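Local coordinates for putative ATP-grasp superfamily protein (Archaeoglobus fulgidus, PDB 3DF7) that is of uncharacterised function but, as a putative ATP-grasp protein, probably binds ATP and a metal ion, at residues Asp61-Tyr66 and Thr88-Lys93. Sequence-based numbering, arbitrary orientation.
Sequences DSMEKY and TKKAEK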
loop_
_atom_site.group_PDB
_atom_site.type_symbol
_atom_site.label_atom_id
_atom_site.label_comp_id
_atom_site.label_asym_id
_atom_site.label_seq_id
_atom_site.Cartn_x
_atom_site.Cartn_y
_atom_site.Cartn_z
ATOM N N ASP A 61 1.097 -2.483 22.491
ATOM C CA ASP A 61 0.628 -1.664 23.602
ATOM C C ASP A 61 1.780 -0.856 24.204
ATOM O O ASP A 61 1.556 0.100 24.946
ATOM C CB ASP A 61 -0.006 -2.538 24.691
ATOM C CG ASP A 61 -1.344 -3.107 24.272
ATOM O OD1 ASP A 61 -1.996 -3.780 25.096
ATOM O OD2 ASP A 61 -1.741 -2.884 23.111
ATOM N N SER A 62 3.014 -1.235 23.874
ATOM C CA SER A 62 4.190 -0.532 24.391
ATOM C C SER A 62 4.907 0.303 23.329
ATOM O O SER A 62 6.037 0.751 23.546
ATOM C CB SER A 62 5.187 -1.533 24.985
ATOM O OG SER A 62 4.638 -2.217 26.097
HETATM N N MSE A 63 4.255 0.530 22.190
HETATM C CA MSE A 63 4.891 1.298 21.118
HETATM C C MSE A 63 5.318 2.724 21.484
HETATM O O MSE A 63 6.255 3.263 20.895
HETATM C CB MSE A 63 4.011 1.311 19.863
HETATM C CG MSE A 63 2.601 1.773 20.057
HETATM SE SE MSE A 63 1.608 1.582 18.383
HETATM C CE MSE A 63 2.552 2.889 17.411
ATOM N N GLU A 64 4.658 3.323 22.469
ATOM C CA GLU A 64 5.000 4.677 22.894
ATOM C C GLU A 64 6.476 4.734 23.289
ATOM O O GLU A 64 7.198 5.652 22.904
ATOM C CB GLU A 64 4.148 5.092 24.100
ATOM C CG GLU A 64 2.666 4.757 23.997
ATOM C CD GLU A 64 2.387 3.275 24.182
ATOM O OE1 GLU A 64 2.806 2.714 25.218
ATOM O OE2 GLU A 64 1.749 2.671 23.296
ATOM N N LYS A 65 6.910 3.736 24.057
ATOM C CA LYS A 65 8.286 3.649 24.538
ATOM C C LYS A 65 9.313 3.661 23.407
ATOM O O LYS A 65 10.429 4.159 23.573
ATOM C CB LYS A 65 8.462 2.383 25.378
ATOM C CG LYS A 65 7.520 2.311 26.572
ATOM C CD LYS A 65 7.802 3.430 27.564
ATOM C CE LYS A 65 6.674 3.584 28.570
ATOM N NZ LYS A 65 5.425 4.085 27.920
ATOM N N TYR A 66 8.932 3.104 22.261
ATOM C CA TYR A 66 9.819 3.064 21.107
ATOM C C TYR A 66 9.774 4.395 20.365
ATOM O O TYR A 66 10.803 4.900 19.916
ATOM C CB TYR A 66 9.421 1.914 20.176
ATOM C CG TYR A 66 9.602 0.555 20.809
ATOM C CD1 TYR A 66 8.682 0.065 21.737
ATOM C CD2 TYR A 66 10.716 -0.228 20.510
ATOM C CE1 TYR A 66 8.869 -1.175 22.351
ATOM C CE2 TYR A 66 10.914 -1.465 21.123
ATOM C CZ TYR A 66 9.987 -1.931 22.039
ATOM O OH TYR A 66 10.179 -3.152 22.634
ATOM N N THR A 88 -1.101 6.339 13.037
ATOM C CA THR A 88 -0.287 7.437 12.530
ATOM C C THR A 88 -0.472 8.701 13.364
ATOM O O THR A 88 0.499 9.376 13.710
ATOM C CB THR A 88 -0.629 7.751 11.063
ATOM O OG1 THR A 88 -0.463 6.566 10.272
ATOM C CG2 THR A 88 0.292 8.842 10.527
ATOM N N LYS A 89 -1.721 9.017 13.687
ATOM C CA LYS A 89 -2.027 10.204 14.480
ATOM C C LYS A 89 -1.302 10.143 15.824
ATOM O O LYS A 89 -0.825 11.158 16.335
ATOM C CB LYS A 89 -3.538 10.304 14.702
ATOM C CG LYS A 89 -3.992 11.597 15.365
ATOM C CD LYS A 89 -5.505 11.622 15.507
ATOM C CE LYS A 89 -5.977 12.895 16.189
ATOM N NZ LYS A 89 -7.448 12.875 16.387
ATOM N N LYS A 90 -1.222 8.943 16.388
ATOM C CA LYS A 90 -0.551 8.728 17.664
ATOM C C LYS A 90 0.950 8.951 17.510
ATOM O O LYS A 90 1.575 9.627 18.327
ATOM C CB LYS A 90 -0.819 7.302 18.162
ATOM C CG LYS A 90 -0.059 6.918 19.426
ATOM C CD LYS A 90 -0.417 5.507 19.882
ATOM C CE LYS A 90 0.364 5.109 21.125
ATOM N NZ LYS A 90 -0.074 3.784 21.647
ATOM N N ALA A 91 1.522 8.390 16.451
ATOM C CA ALA A 91 2.952 8.522 16.196
ATOM C C ALA A 91 3.389 9.961 15.896
ATOM O O ALA A 91 4.460 10.387 16.319
ATOM C CB ALA A 91 3.355 7.601 15.048
ATOM N N GLU A 92 2.559 10.706 15.173
ATOM C CA GLU A 92 2.879 12.088 14.816
ATOM C C GLU A 92 3.272 12.949 16.012
ATOM O O GLU A 92 4.022 13.910 15.874
ATOM C CB GLU A 92 1.691 12.745 14.113
ATOM C CG GLU A 92 1.327 12.125 12.781
ATOM C CD GLU A 92 0.154 12.827 12.133
ATOM O OE1 GLU A 92 -0.853 13.063 12.838
ATOM O OE2 GLU A 92 0.234 13.134 10.926
ATOM N N LYS A 93 2.746 12.603 17.181
ATOM C CA LYS A 93 3.020 13.348 18.402
ATOM C C LYS A 93 4.458 13.169 18.890
ATOM O O LYS A 93 4.903 13.896 19.777
ATOM C CB LYS A 93 2.043 12.902 19.497
ATOM C CG LYS A 93 2.149 13.650 20.827
ATOM C CD LYS A 93 1.627 15.089 20.745
ATOM C CE LYS A 93 2.641 16.038 20.122
ATOM N NZ LYS A 93 2.118 17.432 20.050
#
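K90 and E64 form the salt bridge that joins helix 63-67 to helix 83-92, a worked example of one long lysine spanning two helices whose backbones stay well apart: the nearest CA atoms, those of E64 and A91, are 8.0 Å apart. With CG anti to the backbone N (chi1 174°) and every later torsion extended, K90 reaches straight across. E64 instead folds at chi2 (74°), which turns its carboxylate back toward the start of its own helix. K90 NZ gives a hydrogen bond to E64 OE2 at 2.7 Å, approaching on the anti side of the carboxylate and 23° out of its plane.

Van der Waals contact accompanies the charge pair. K90 CE lies 3.7 Å from E64 CG, and the buried selenomethionine M63 sets its CG against the ammonium nitrogen, 3.7 Å from K90 NZ. M63 also rests on F5 of strand 3-8, and A91 packs on F73 and I75 of strand 72-76, so both helices are seated on the parallel sheet.

The fold of E64 brings both carboxylate oxygens close to another acceptor, with E64 OE1 2.9 Å and E64 OE2 3.1 Å from D61 O. A glutamine here removes the negative charge, and K90 would probably be held less firmly, its ammonium lacking its mate. The lysine's positive charge may offset part of the repulsion expected among these oxygens, in a partly exposed ion pair linking the two helices.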